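Local coordinates for protein integral membrane indolylacetylinositol arabinosyltransferase EmbC (Mycolicibacterium smegmatis, PDB 7BVE) that probably transfers arabinose units to build the arabinan of the mycobacterial cell wall, working as an integral membrane arabinosyltransferase of the emb family, at residues Trp365-Pro377 and Leu689-Val701. Numbering follows the deposited sequence.
Sequences WTAAGLFLAFWLP and LAVATWALVIFEV
A single hydrogen bond crosses between W694 and W365: NE1 of W694 donates to the backbone O of W365 over 2.9 Å, with an N-H...O angle of 159°. The acceptor lies close to the W694 ring plane, whereas the donor stands above the carbonyl plane. The same oxygen receives the helical N-H of G369 on its other face, so two donors grip it.

The W694 indole is flanked on both faces. CE3 of W365 lies over the rim of one face, and CA of G369 over the rim of the opposite face as a CH-pi contact, 4.2 Å from the five-membered-ring centroid. The W365 and W694 rings meet obliquely. With CG anti to its carbonyl carbon (chi1 -80°), W694 brings its indole into a hole formed by W365, A368, G369 and L372, where its CH2 lies 3.8 Å from CD1 of L372.

Apolar packing continues along the helices. V697 is a second knob, among G369, L372, A373 and L376; its CG2 is 4.0 Å from CB of L372. CD1 of L376 bridges V697 and V701.

Backbone proximity is greatest where side chains are small: the CA atoms of T366 and A690 are 4.3 Å apart. The segment axes approach to 8.4 Å. This is knobs-into-holes packing of two helices running in the same general direction at a 36° crossing, consistent with the transmembrane bundle of a GT-C-type glycosyltransferase.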
loop_
_atom_site.group_PDB
_atom_site.type_symbol
_atom_site.label_atom_id
_atom_site.label_comp_id
_atom_site.label_asym_id
_atom_site.label_seq_id
_atom_site.Cartn_x
_atom_site.Cartn_y
_atom_site.Cartn_z
ATOM N N TRP A 365 12.365 -20.585 28.747
ATOM C CA TRP A 365 13.194 -20.302 27.577
ATOM C C TRP A 365 12.407 -19.605 26.470
ATOM O O TRP A 365 12.923 -18.677 25.840
ATOM C CB TRP A 365 13.858 -21.584 27.084
ATOM C CG TRP A 365 15.020 -21.969 27.948
ATOM C CD1 TRP A 365 14.985 -22.739 29.059
ATOM C CD2 TRP A 365 16.390 -21.606 27.761
ATOM N NE1 TRP A 365 16.234 -22.866 29.595
ATOM C CE2 TRP A 365 17.118 -22.182 28.810
ATOM C CE3 TRP A 365 17.071 -20.844 26.809
ATOM C CZ2 TRP A 365 18.488 -22.023 28.936
ATOM C CZ3 TRP A 365 18.428 -20.683 26.940
ATOM C CH2 TRP A 365 19.123 -21.276 27.989
ATOM N N THR A 366 11.140 -19.964 26.256
ATOM C CA THR A 366 10.415 -19.242 25.218
ATOM C C THR A 366 9.899 -17.887 25.695
ATOM O O THR A 366 9.700 -16.990 24.867
ATOM C CB THR A 366 9.271 -20.078 24.656
ATOM O OG1 THR A 366 8.686 -19.386 23.552
ATOM C CG2 THR A 366 8.233 -20.261 25.645
ATOM N N ALA A 367 9.737 -17.686 27.007
ATOM C CA ALA A 367 9.406 -16.360 27.500
ATOM C C ALA A 367 10.585 -15.412 27.335
ATOM O O ALA A 367 10.410 -14.270 26.891
ATOM C CB ALA A 367 8.986 -16.441 28.962
ATOM N N ALA A 368 11.796 -15.887 27.649
ATOM C CA ALA A 368 13.005 -15.122 27.382
ATOM C C ALA A 368 13.190 -14.841 25.902
ATOM O O ALA A 368 13.617 -13.743 25.520
ATOM C CB ALA A 368 14.215 -15.867 27.940
ATOM N N GLY A 369 12.823 -15.793 25.050
ATOM C CA GLY A 369 12.975 -15.600 23.608
ATOM C C GLY A 369 12.023 -14.578 23.016
ATOM O O GLY A 369 12.436 -13.748 22.212
ATOM N N LEU A 370 10.737 -14.633 23.379
ATOM C CA LEU A 370 9.808 -13.622 22.872
ATOM C C LEU A 370 10.067 -12.249 23.481
ATOM O O LEU A 370 9.855 -11.227 22.812
ATOM C CB LEU A 370 8.361 -14.039 23.100
ATOM C CG LEU A 370 7.653 -14.853 22.028
ATOM C CD1 LEU A 370 6.335 -15.319 22.541
ATOM C CD2 LEU A 370 7.409 -13.929 20.864
ATOM N N PHE A 371 10.561 -12.199 24.724
ATOM C CA PHE A 371 10.981 -10.926 25.297
ATOM C C PHE A 371 12.126 -10.308 24.506
ATOM O O PHE A 371 12.071 -9.127 24.161
ATOM C CB PHE A 371 11.370 -11.097 26.759
ATOM C CG PHE A 371 11.952 -9.864 27.354
ATOM C CD1 PHE A 371 11.166 -8.763 27.595
ATOM C CD2 PHE A 371 13.299 -9.800 27.652
ATOM C CE1 PHE A 371 11.704 -7.623 28.116
ATOM C CE2 PHE A 371 13.839 -8.662 28.171
ATOM C CZ PHE A 371 13.038 -7.575 28.409
ATOM N N LEU A 372 13.166 -11.087 24.197
ATOM C CA LEU A 372 14.279 -10.522 23.437
ATOM C C LEU A 372 13.893 -10.214 21.994
ATOM O O LEU A 372 14.354 -9.216 21.432
ATOM C CB LEU A 372 15.479 -11.456 23.484
ATOM C CG LEU A 372 16.191 -11.533 24.820
ATOM C CD1 LEU A 372 17.223 -12.604 24.746
ATOM C CD2 LEU A 372 16.840 -10.218 25.121
ATOM N N ALA A 373 13.021 -11.027 21.393
ATOM C CA ALA A 373 12.608 -10.803 20.012
ATOM C C ALA A 373 11.757 -9.555 19.864
ATOM O O ALA A 373 11.732 -8.950 18.789
ATOM C CB ALA A 373 11.851 -12.020 19.489
ATOM N N PHE A 374 11.045 -9.159 20.912
ATOM C CA PHE A 374 10.407 -7.847 20.896
ATOM C C PHE A 374 11.310 -6.706 21.342
ATOM O O PHE A 374 11.187 -5.600 20.811
ATOM C CB PHE A 374 9.154 -7.851 21.760
ATOM C CG PHE A 374 7.922 -8.180 21.013
ATOM C CD1 PHE A 374 7.259 -7.159 20.341
ATOM C CD2 PHE A 374 7.418 -9.449 20.943
ATOM C CE1 PHE A 374 6.130 -7.406 19.643
ATOM C CE2 PHE A 374 6.273 -9.708 20.248
ATOM C CZ PHE A 374 5.626 -8.678 19.585
ATOM N N TRP A 375 12.212 -6.935 22.295
ATOM C CA TRP A 375 13.002 -5.843 22.845
ATOM C C TRP A 375 14.073 -5.365 21.883
ATOM O O TRP A 375 14.305 -4.160 21.778
ATOM C CB TRP A 375 13.665 -6.264 24.151
ATOM C CG TRP A 375 14.316 -5.114 24.825
ATOM C CD1 TRP A 375 15.615 -4.731 24.729
ATOM C CD2 TRP A 375 13.693 -4.194 25.713
ATOM N NE1 TRP A 375 15.838 -3.619 25.488
ATOM C CE2 TRP A 375 14.670 -3.272 26.105
ATOM C CE3 TRP A 375 12.398 -4.057 26.210
ATOM C CZ2 TRP A 375 14.393 -2.231 26.956
ATOM C CZ3 TRP A 375 12.131 -3.030 27.059
ATOM C CH2 TRP A 375 13.124 -2.137 27.435
ATOM N N LEU A 376 14.767 -6.287 21.204
ATOM C CA LEU A 376 15.975 -5.881 20.486
ATOM C C LEU A 376 15.701 -5.047 19.233
ATOM O O LEU A 376 16.323 -3.981 19.101
ATOM C CB LEU A 376 16.860 -7.102 20.205
ATOM C CG LEU A 376 17.396 -7.896 21.393
ATOM C CD1 LEU A 376 18.337 -8.954 20.894
ATOM C CD2 LEU A 376 18.067 -7.037 22.422
ATOM N N PRO A 377 14.810 -5.414 18.300
ATOM C CA PRO A 377 14.609 -4.528 17.147
ATOM C C PRO A 377 13.774 -3.286 17.407
ATOM O O PRO A 377 13.712 -2.426 16.526
ATOM C CB PRO A 377 13.896 -5.429 16.144
ATOM C CG PRO A 377 13.199 -6.369 16.926
ATOM C CD PRO A 377 14.064 -6.670 18.080
ATOM N N LEU A 689 8.556 -22.849 19.627
ATOM C CA LEU A 689 8.679 -21.405 19.775
ATOM C C LEU A 689 10.013 -21.011 20.388
ATOM O O LEU A 689 10.572 -19.971 20.028
ATOM C CB LEU A 689 7.535 -20.865 20.619
ATOM C CG LEU A 689 6.148 -20.786 20.005
ATOM C CD1 LEU A 689 5.153 -20.463 21.082
ATOM C CD2 LEU A 689 6.135 -19.703 18.961
ATOM N N ALA A 690 10.548 -21.831 21.296
ATOM C CA ALA A 690 11.851 -21.540 21.885
ATOM C C ALA A 690 12.955 -21.616 20.842
ATOM O O ALA A 690 13.811 -20.727 20.765
ATOM C CB ALA A 690 12.131 -22.498 23.036
ATOM N N VAL A 691 12.905 -22.635 19.983
ATOM C CA VAL A 691 13.912 -22.797 18.940
ATOM C C VAL A 691 13.807 -21.678 17.911
ATOM O O VAL A 691 14.817 -21.081 17.526
ATOM C CB VAL A 691 13.788 -24.184 18.281
ATOM C CG1 VAL A 691 14.792 -24.335 17.158
ATOM C CG2 VAL A 691 13.990 -25.269 19.302
ATOM N N ALA A 692 12.583 -21.340 17.494
ATOM C CA ALA A 692 12.409 -20.319 16.462
ATOM C C ALA A 692 12.806 -18.933 16.961
ATOM O O ALA A 692 13.519 -18.188 16.269
ATOM C CB ALA A 692 10.968 -20.318 15.971
ATOM N N THR A 693 12.387 -18.584 18.182
ATOM C CA THR A 693 12.693 -17.270 18.727
ATOM C C THR A 693 14.174 -17.117 19.047
ATOM O O THR A 693 14.759 -16.068 18.758
ATOM C CB THR A 693 11.831 -17.007 19.956
ATOM O OG1 THR A 693 11.908 -18.118 20.846
ATOM C CG2 THR A 693 10.396 -16.766 19.558
ATOM N N TRP A 694 14.819 -18.150 19.603
ATOM C CA TRP A 694 16.247 -18.008 19.854
ATOM C C TRP A 694 17.070 -18.053 18.575
ATOM O O TRP A 694 18.126 -17.412 18.512
ATOM C CB TRP A 694 16.724 -19.060 20.847
ATOM C CG TRP A 694 16.401 -18.687 22.238
ATOM C CD1 TRP A 694 15.337 -19.089 22.968
ATOM C CD2 TRP A 694 17.151 -17.807 23.075
ATOM N NE1 TRP A 694 15.369 -18.518 24.210
ATOM C CE2 TRP A 694 16.476 -17.725 24.299
ATOM C CE3 TRP A 694 18.335 -17.077 22.907
ATOM C CZ2 TRP A 694 16.946 -16.955 25.358
ATOM C CZ3 TRP A 694 18.792 -16.310 23.946
ATOM C CH2 TRP A 694 18.101 -16.247 25.155
ATOM N N ALA A 695 16.586 -18.730 17.530
ATOM C CA ALA A 695 17.277 -18.696 16.249
ATOM C C ALA A 695 17.238 -17.304 15.635
ATOM O O ALA A 695 18.256 -16.805 15.137
ATOM C CB ALA A 695 16.663 -19.716 15.297
ATOM N N LEU A 696 16.086 -16.635 15.705
ATOM C CA LEU A 696 16.019 -15.277 15.164
ATOM C C LEU A 696 16.801 -14.274 16.012
ATOM O O LEU A 696 17.397 -13.336 15.469
ATOM C CB LEU A 696 14.573 -14.834 14.997
ATOM C CG LEU A 696 13.995 -14.956 13.584
ATOM C CD1 LEU A 696 14.694 -13.984 12.661
ATOM C CD2 LEU A 696 14.080 -16.365 13.035
ATOM N N VAL A 697 16.839 -14.463 17.337
ATOM C CA VAL A 697 17.609 -13.556 18.193
ATOM C C VAL A 697 19.102 -13.666 17.895
ATOM O O VAL A 697 19.804 -12.650 17.760
ATOM C CB VAL A 697 17.296 -13.819 19.678
ATOM C CG1 VAL A 697 18.265 -13.108 20.572
ATOM C CG2 VAL A 697 15.918 -13.320 20.014
ATOM N N ILE A 698 19.596 -14.898 17.727
ATOM C CA ILE A 698 21.003 -15.094 17.378
ATOM C C ILE A 698 21.303 -14.548 15.982
ATOM O O ILE A 698 22.370 -13.968 15.754
ATOM C CB ILE A 698 21.373 -16.582 17.531
ATOM C CG1 ILE A 698 21.314 -16.976 19.003
ATOM C CG2 ILE A 698 22.754 -16.889 17.014
ATOM C CD1 ILE A 698 21.425 -18.450 19.243
ATOM N N PHE A 699 20.340 -14.649 15.056
ATOM C CA PHE A 699 20.506 -14.084 13.714
ATOM C C PHE A 699 20.707 -12.571 13.751
ATOM O O PHE A 699 21.630 -12.046 13.119
ATOM C CB PHE A 699 19.294 -14.443 12.855
ATOM C CG PHE A 699 19.337 -13.882 11.462
ATOM C CD1 PHE A 699 20.146 -14.444 10.493
ATOM C CD2 PHE A 699 18.541 -12.807 11.115
ATOM C CE1 PHE A 699 20.175 -13.931 9.217
ATOM C CE2 PHE A 699 18.571 -12.293 9.843
ATOM C CZ PHE A 699 19.386 -12.856 8.895
ATOM N N GLU A 700 19.875 -11.864 14.527
ATOM C CA GLU A 700 19.968 -10.403 14.624
ATOM C C GLU A 700 21.276 -9.957 15.269
ATOM O O GLU A 700 21.955 -9.044 14.769
ATOM C CB GLU A 700 18.794 -9.875 15.436
ATOM C CG GLU A 700 17.447 -10.185 14.855
ATOM C CD GLU A 700 16.344 -9.984 15.864
ATOM O OE1 GLU A 700 16.655 -9.542 16.989
ATOM O OE2 GLU A 700 15.186 -10.346 15.567
ATOM N N VAL A 701 21.650 -10.603 16.379
ATOM C CA VAL A 701 22.846 -10.197 17.117
ATOM C C VAL A 701 24.109 -10.460 16.297
ATOM O O VAL A 701 25.001 -9.605 16.205
ATOM C CB VAL A 701 22.883 -10.903 18.484
ATOM C CG1 VAL A 701 24.162 -10.624 19.210
ATOM C CG2 VAL A 701 21.722 -10.435 19.326
#